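Long-range contacts in pentafunctional AROM polypeptide (Schizosaccharomyces pombe, PDB 5SWV), which catalyses shikimate-pathway steps, in this fragment probably the dehydration of 3-dehydroquinate and the reduction of the resulting 3-dehydroshikimate to shikimate: residues Asp113-Trp118 with Ile136-Asp141; Ala165-Leu170 with Pro197-Asn202. All blocks are in the same frame, centred on the assembly; numbering follows the deposited sequence.

Contact 1: residues Asp113-Trp118 with Ile136-Asp141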
loop_
_atom_site.group_PDB
_atom_site.type_symbol
_atom_site.label_atom_id
_atom_site.label_comp_id
_atom_site.label_asym_id
_atom_site.label_seq_id
_atom_site.Cartn_x
_atom_site.Cartn_y
_atom_site.Cartn_z
ATOM N N ASP A 113 -8.463 14.183 13.190
ATOM C CA ASP A 113 -9.403 15.205 12.763
ATOM C C ASP A 113 -9.906 15.925 13.989
ATOM O O ASP A 113 -10.511 15.301 14.889
ATOM C CB ASP A 113 -10.587 14.589 12.008
ATOM C CG ASP A 113 -11.448 15.645 11.293
ATOM O OD1 ASP A 113 -12.096 16.482 11.976
ATOM O OD2 ASP A 113 -11.507 15.619 10.041
ATOM N N VAL A 114 -9.666 17.230 14.020
ATOM C CA VAL A 114 -10.103 18.062 15.114
ATOM C C VAL A 114 -11.095 19.077 14.567
ATOM O O VAL A 114 -10.726 19.966 13.820
ATOM C CB VAL A 114 -8.905 18.771 15.760
ATOM C CG1 VAL A 114 -9.348 19.672 16.904
ATOM C CG2 VAL A 114 -7.893 17.748 16.248
ATOM N N GLU A 115 -12.360 18.936 14.949
ATOM C CA GLU A 115 -13.415 19.850 14.515
ATOM C C GLU A 115 -13.240 21.246 15.072
ATOM O O GLU A 115 -12.946 21.438 16.265
ATOM C CB GLU A 115 -14.788 19.349 14.945
ATOM C CG GLU A 115 -15.218 18.082 14.232
ATOM C CD GLU A 115 -16.625 17.661 14.600
ATOM O OE1 GLU A 115 -17.260 18.349 15.431
ATOM O OE2 GLU A 115 -17.114 16.644 14.065
ATOM N N LEU A 116 -13.485 22.225 14.212
ATOM C CA LEU A 116 -13.365 23.625 14.592
ATOM C C LEU A 116 -14.579 24.105 15.434
ATOM O O LEU A 116 -14.689 25.286 15.758
ATOM C CB LEU A 116 -13.147 24.478 13.326
ATOM C CG LEU A 116 -11.794 24.212 12.633
ATOM C CD1 LEU A 116 -11.809 24.408 11.126
ATOM C CD2 LEU A 116 -10.709 25.077 13.235
ATOM N N GLY A 117 -15.494 23.190 15.764
ATOM C CA GLY A 117 -16.546 23.455 16.742
ATOM C C GLY A 117 -16.136 23.249 18.176
ATOM O O GLY A 117 -16.862 23.669 19.055
ATOM N N TRP A 118 -15.002 22.584 18.418
ATOM C CA TRP A 118 -14.482 22.415 19.781
ATOM C C TRP A 118 -13.870 23.731 20.287
ATOM O O TRP A 118 -13.390 24.546 19.495
ATOM C CB TRP A 118 -13.404 21.332 19.851
ATOM C CG TRP A 118 -13.796 19.952 19.416
ATOM C CD1 TRP A 118 -13.162 19.192 18.475
ATOM C CD2 TRP A 118 -14.864 19.147 19.927
ATOM N NE1 TRP A 118 -13.777 17.967 18.361
ATOM C CE2 TRP A 118 -14.831 17.920 19.238
ATOM C CE3 TRP A 118 -15.849 19.347 20.889
ATOM C CZ2 TRP A 118 -15.750 16.896 19.480
ATOM C CZ3 TRP A 118 -16.769 18.323 21.131
ATOM C CH2 TRP A 118 -16.708 17.117 20.427
ATOM N N ILE A 136 -5.732 17.600 11.353
ATOM C CA ILE A 136 -6.643 18.001 10.285
ATOM C C ILE A 136 -7.746 18.809 10.958
ATOM O O ILE A 136 -8.565 18.275 11.701
ATOM C CB ILE A 136 -7.260 16.815 9.497
ATOM C CG1 ILE A 136 -6.173 15.852 8.996
ATOM C CG2 ILE A 136 -8.056 17.339 8.302
ATOM C CD1 ILE A 136 -6.685 14.691 8.154
ATOM N N MET A 137 -7.732 20.107 10.708
ATOM C CA MET A 137 -8.749 20.988 11.220
ATOM C C MET A 137 -9.894 21.011 10.221
ATOM O O MET A 137 -9.688 21.354 9.059
ATOM C CB MET A 137 -8.173 22.386 11.434
ATOM C CG MET A 137 -7.027 22.410 12.433
ATOM S SD MET A 137 -7.633 22.124 14.099
ATOM C CE MET A 137 -6.426 20.955 14.635
ATOM N N SER A 138 -11.091 20.663 10.690
ATOM C CA SER A 138 -12.223 20.397 9.825
ATOM C C SER A 138 -13.441 21.228 10.202
ATOM O O SER A 138 -13.712 21.423 11.377
ATOM C CB SER A 138 -12.588 18.918 9.913
ATOM O OG SER A 138 -13.312 18.655 11.104
ATOM N N TRP A 139 -14.177 21.692 9.197
ATOM C CA TRP A 139 -15.526 22.195 9.402
ATOM C C TRP A 139 -16.434 21.807 8.240
ATOM O O TRP A 139 -16.031 21.866 7.082
ATOM C CB TRP A 139 -15.534 23.706 9.583
ATOM C CG TRP A 139 -16.896 24.231 9.915
ATOM C CD1 TRP A 139 -17.816 24.722 9.036
ATOM C CD2 TRP A 139 -17.513 24.274 11.205
ATOM N NE1 TRP A 139 -18.962 25.093 9.699
ATOM C CE2 TRP A 139 -18.803 24.838 11.034
ATOM C CE3 TRP A 139 -17.099 23.914 12.498
ATOM C CZ2 TRP A 139 -19.689 25.043 12.103
ATOM C CZ3 TRP A 139 -17.993 24.129 13.572
ATOM C CH2 TRP A 139 -19.272 24.684 13.357
ATOM N N HIS A 140 -17.664 21.437 8.587
ATOM C CA HIS A 140 -18.685 20.983 7.659
ATOM C C HIS A 140 -19.923 21.911 7.759
ATOM O O HIS A 140 -20.500 22.064 8.842
ATOM C CB HIS A 140 -19.070 19.533 7.996
ATOM C CG HIS A 140 -17.958 18.540 7.817
ATOM N ND1 HIS A 140 -16.910 18.412 8.713
ATOM C CD2 HIS A 140 -17.738 17.615 6.849
ATOM C CE1 HIS A 140 -16.096 17.455 8.298
ATOM N NE2 HIS A 140 -16.571 16.959 7.168
ATOM N N ASP A 141 -20.319 22.541 6.655
ATOM C CA ASP A 141 -21.534 23.377 6.630
ATOM C C ASP A 141 -22.731 22.583 6.107
ATOM O O ASP A 141 -23.058 22.600 4.915
ATOM C CB ASP A 141 -21.331 24.655 5.803
ATOM C CG ASP A 141 -22.601 25.493 5.687
ATOM O OD1 ASP A 141 -23.376 25.552 6.672
ATOM O OD2 ASP A 141 -22.829 26.082 4.598
#

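Contact 2: residues Ala165-Leu170 with Pro197-Asn202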
loop_
_atom_site.group_PDB
_atom_site.type_symbol
_atom_site.label_atom_id
_atom_site.label_comp_id
_atom_site.label_asym_id
_atom_site.label_seq_id
_atom_site.Cartn_x
_atom_site.Cartn_y
_atom_site.Cartn_z
ATOM N N ALA A 165 -3.107 24.133 12.331
ATOM C CA ALA A 165 -3.351 23.075 11.332
ATOM C C ALA A 165 -2.128 22.545 10.607
ATOM O O ALA A 165 -1.294 23.310 10.185
ATOM C CB ALA A 165 -4.338 23.572 10.296
ATOM N N ASP A 166 -2.054 21.235 10.434
ATOM C CA ASP A 166 -1.190 20.640 9.413
ATOM C C ASP A 166 -1.938 20.455 8.076
ATOM O O ASP A 166 -1.318 20.449 7.009
ATOM C CB ASP A 166 -0.655 19.289 9.889
ATOM C CG ASP A 166 0.209 19.410 11.115
ATOM O OD1 ASP A 166 1.359 19.858 10.977
ATOM O OD2 ASP A 166 -0.251 19.059 12.219
ATOM N N VAL A 167 -3.250 20.227 8.156
ATOM C CA VAL A 167 -4.140 20.145 6.997
ATOM C C VAL A 167 -5.438 20.843 7.368
ATOM O O VAL A 167 -5.821 20.827 8.538
ATOM C CB VAL A 167 -4.474 18.681 6.632
ATOM C CG1 VAL A 167 -5.397 18.618 5.400
ATOM C CG2 VAL A 167 -3.195 17.875 6.428
ATOM N N ILE A 168 -6.108 21.464 6.397
ATOM C CA ILE A 168 -7.418 22.071 6.645
ATOM C C ILE A 168 -8.418 21.380 5.748
ATOM O O ILE A 168 -8.155 21.157 4.578
ATOM C CB ILE A 168 -7.427 23.582 6.407
ATOM C CG1 ILE A 168 -6.451 24.266 7.370
ATOM C CG2 ILE A 168 -8.830 24.139 6.612
ATOM C CD1 ILE A 168 -6.313 25.770 7.188
ATOM N N LYS A 169 -9.563 21.027 6.318
ATOM C CA LYS A 169 -10.623 20.352 5.596
ATOM C C LYS A 169 -11.881 21.201 5.713
ATOM O O LYS A 169 -12.378 21.422 6.810
ATOM C CB LYS A 169 -10.831 18.973 6.183
ATOM C CG LYS A 169 -11.889 18.133 5.498
ATOM C CD LYS A 169 -12.098 16.855 6.298
ATOM C CE LYS A 169 -13.536 16.378 6.218
ATOM N NZ LYS A 169 -13.717 15.348 5.166
ATOM N N LEU A 170 -12.382 21.683 4.578
ATOM C CA LEU A 170 -13.602 22.489 4.541
ATOM C C LEU A 170 -14.577 21.800 3.613
ATOM O O LEU A 170 -14.234 21.524 2.463
ATOM C CB LEU A 170 -13.308 23.887 4.024
ATOM C CG LEU A 170 -12.248 24.670 4.786
ATOM C CD1 LEU A 170 -12.020 26.012 4.108
ATOM C CD2 LEU A 170 -12.630 24.865 6.251
ATOM N N PRO A 197 -1.788 22.506 3.365
ATOM C CA PRO A 197 -2.563 21.747 2.379
ATOM C C PRO A 197 -4.048 21.701 2.712
ATOM O O PRO A 197 -4.425 21.744 3.887
ATOM C CB PRO A 197 -1.950 20.347 2.419
ATOM C CG PRO A 197 -1.142 20.299 3.665
ATOM C CD PRO A 197 -0.733 21.697 3.983
ATOM N N LEU A 198 -4.870 21.599 1.669
ATOM C CA LEU A 198 -6.312 21.798 1.782
ATOM C C LEU A 198 -7.147 20.661 1.173
ATOM O O LEU A 198 -7.014 20.358 -0.004
ATOM C CB LEU A 198 -6.678 23.120 1.110
ATOM C CG LEU A 198 -8.143 23.575 1.184
ATOM C CD1 LEU A 198 -8.499 24.123 2.558
ATOM C CD2 LEU A 198 -8.424 24.615 0.114
ATOM N N ILE A 199 -8.017 20.058 1.987
ATOM C CA ILE A 199 -9.096 19.182 1.510
ATOM C C ILE A 199 -10.349 20.051 1.398
ATOM O O ILE A 199 -10.744 20.693 2.359
ATOM C CB ILE A 199 -9.387 18.021 2.484
ATOM C CG1 ILE A 199 -8.108 17.275 2.864
ATOM C CG2 ILE A 199 -10.373 17.035 1.869
ATOM C CD1 ILE A 199 -8.312 16.248 3.959
ATOM N N LEU A 200 -10.987 20.035 0.238
ATOM C CA LEU A 200 -12.059 20.970 -0.066
ATOM C C LEU A 200 -13.035 20.404 -1.085
ATOM O O LEU A 200 -12.653 20.081 -2.197
ATOM C CB LEU A 200 -11.439 22.251 -0.590
ATOM C CG LEU A 200 -12.360 23.389 -1.032
ATOM C CD1 LEU A 200 -13.113 23.942 0.167
ATOM C CD2 LEU A 200 -11.558 24.484 -1.732
ATOM N N PHE A 201 -14.297 20.289 -0.688
ATOM C CA PHE A 201 -15.365 19.783 -1.556
ATOM C C PHE A 201 -16.731 20.072 -0.958
ATOM O O PHE A 201 -16.833 20.602 0.138
ATOM C CB PHE A 201 -15.219 18.280 -1.796
ATOM C CG PHE A 201 -15.276 17.449 -0.554
ATOM C CD1 PHE A 201 -14.134 17.252 0.224
ATOM C CD2 PHE A 201 -16.450 16.814 -0.175
ATOM C CE1 PHE A 201 -14.176 16.460 1.366
ATOM C CE2 PHE A 201 -16.494 16.010 0.965
ATOM C CZ PHE A 201 -15.359 15.847 1.741
ATOM N N ASN A 202 -17.770 19.745 -1.720
ATOM C CA ASN A 202 -19.142 19.834 -1.275
ATOM C C ASN A 202 -19.701 18.436 -1.200
ATOM O O ASN A 202 -19.573 17.654 -2.155
ATOM C CB ASN A 202 -19.986 20.641 -2.247
ATOM C CG ASN A 202 -19.533 22.086 -2.358
ATOM O OD1 ASN A 202 -19.338 22.764 -1.352
ATOM N ND2 ASN A 202 -19.373 22.569 -3.583
#

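Contact 1: residues Asp113-Trp118 with Ile136-Asp141
Trp-139 turns an edge of its indole ring to the turn at Gly-117. Gly-117 N lies close to the ring plane, 3.5 Å from Trp-139 CZ3. Trp-139 CG stands opposite the backbone N (chi1 -175°), which swings the six-membered ring across to that turn. Beyond the two segments, the ring meets that of Trp-146 with planes nearly parallel, and Lys-157 makes a cation-pi contact with it. A second flat group in the contact is the carboxylate of Asp-113. Ser-138 OG donates to Asp-113 OD1 at 2.6 Å and is received on the syn lone pair of OD1, the side of OD2. Asp-113 OD2 forms a salt bridge with Arg-81. The buried carboxylate is thus held at both oxygens.

Strands 113-115 and 136-140 run parallel and are joined by three backbone bonds. Val-114 N donates to Ile-136 O at 2.8 Å. Ser-138 N donates to Val-114 O at 3.2 Å, coming from above the carbonyl plane. Leu-116 N closes the series on Ser-138 O at 3.0 Å. Asp-113, Glu-115, Ile-136 and Ser-138 share one face of the sheet. Glu-115 is held there by Thr-82 and Arg-81. Val-114 and Met-137 share the other face and lie side by side, pointing the same way. The bent Met-137 chain brings CE to 3.5 Å from Val-114 CB. Leu-116 crosses Met-137 at about a right angle, with CD2 4.1 Å from Met-137 CB.

The pair belongs to the beta-alpha-beta unit of strand 111-115, helix 120-128 and strand 134-140, within the TIM barrel of a type I dehydroquinase. Helix 94-106 touches Val-114, and helix 152-162 packs on Leu-116 and Met-137. Strand 76-79 flanks the pair beside 111-115, and strand 167-173 flanks it beside 134-140.

Contact 2: residues Ala165-Leu170 with Pro197-Asn202
Lys-169 sets out with CG trans to its own N (chi1 -178°), and this lays CG against Ile-199 CB at 3.9 Å. Further out the lysine chain bends, and Lys-169 NZ reaches the edge of the Phe-201 ring, near its plane and 3.8 Å from Phe-201 CZ. At chi1 60° Phe-201 carries its ring back over its own backbone, where CZ and CE1 meet that nitrogen. The place of Lys-169 in the barrel is consistent with the Schiff-base lysine of type I dehydroquinases. Ile-199 CG2 also lies in the plane of the Phe-201 ring, at its edge. Ile-199 CG1 meets Val-167 CG1 at 3.9 Å.

Lys-169 and Ile-199 share one face of the sheet. The other carries Ile-168, Leu-170, Leu-198 and Leu-200. Both leucines of strand 198-202 reach across with one branch. Leu-198 CD1 comes to 4.0 Å from Ile-168 CB, and Leu-200 CD1 to 3.9 Å from Leu-170 CB.

The strands are nearly parallel, their short axes 8° apart. Ile-168 bonds through both its N and its O: its N donates to Pro-197 O at 3.0 Å, and its O accepts from Ile-199 N at 2.8 Å. Leu-170 N then donates to Ile-199 O. A weak bond of 3.4 Å from Phe-201 N to Leu-170 O ends the series. Asp-166, just ahead of the strand, turns its carboxylate to Leu-135 N and Lys-130.

The contact closes the beta-alpha-beta unit of strand 167-173, helix 177-193 and strand 198-203, one crossover of the TIM barrel. Helix 177-193 packs on Leu-198 and Leu-200, while helix 152-162 touches Ile-168 and Leu-170. Lys-169, from the opposite face, touches Ile-136 of the neighbouring strand 134-140.

Overall arrangement
Contacts 1 and 2 join successive strands of one barrel wall, in the order 111-115, 134-140, 167-173, 198-203. Their centres are about 10 Å apart. The seam between them probably has two hydrogen bonds, Met-137 N with Val-167 O at 3.0 Å and Met-137 O with Lys-169 N at 2.8 Å. Ala-165 also packs on Met-137. Within the barrel, Lys-169 CE of contact 2 packs 3.2 Å from His-140 NE2 of contact 1. Type I dehydroquinases work through a Schiff-base lysine helped by a histidine. The closeness of Lys-169 and His-140 is consistent with such a site, probably built jointly by the two contacts.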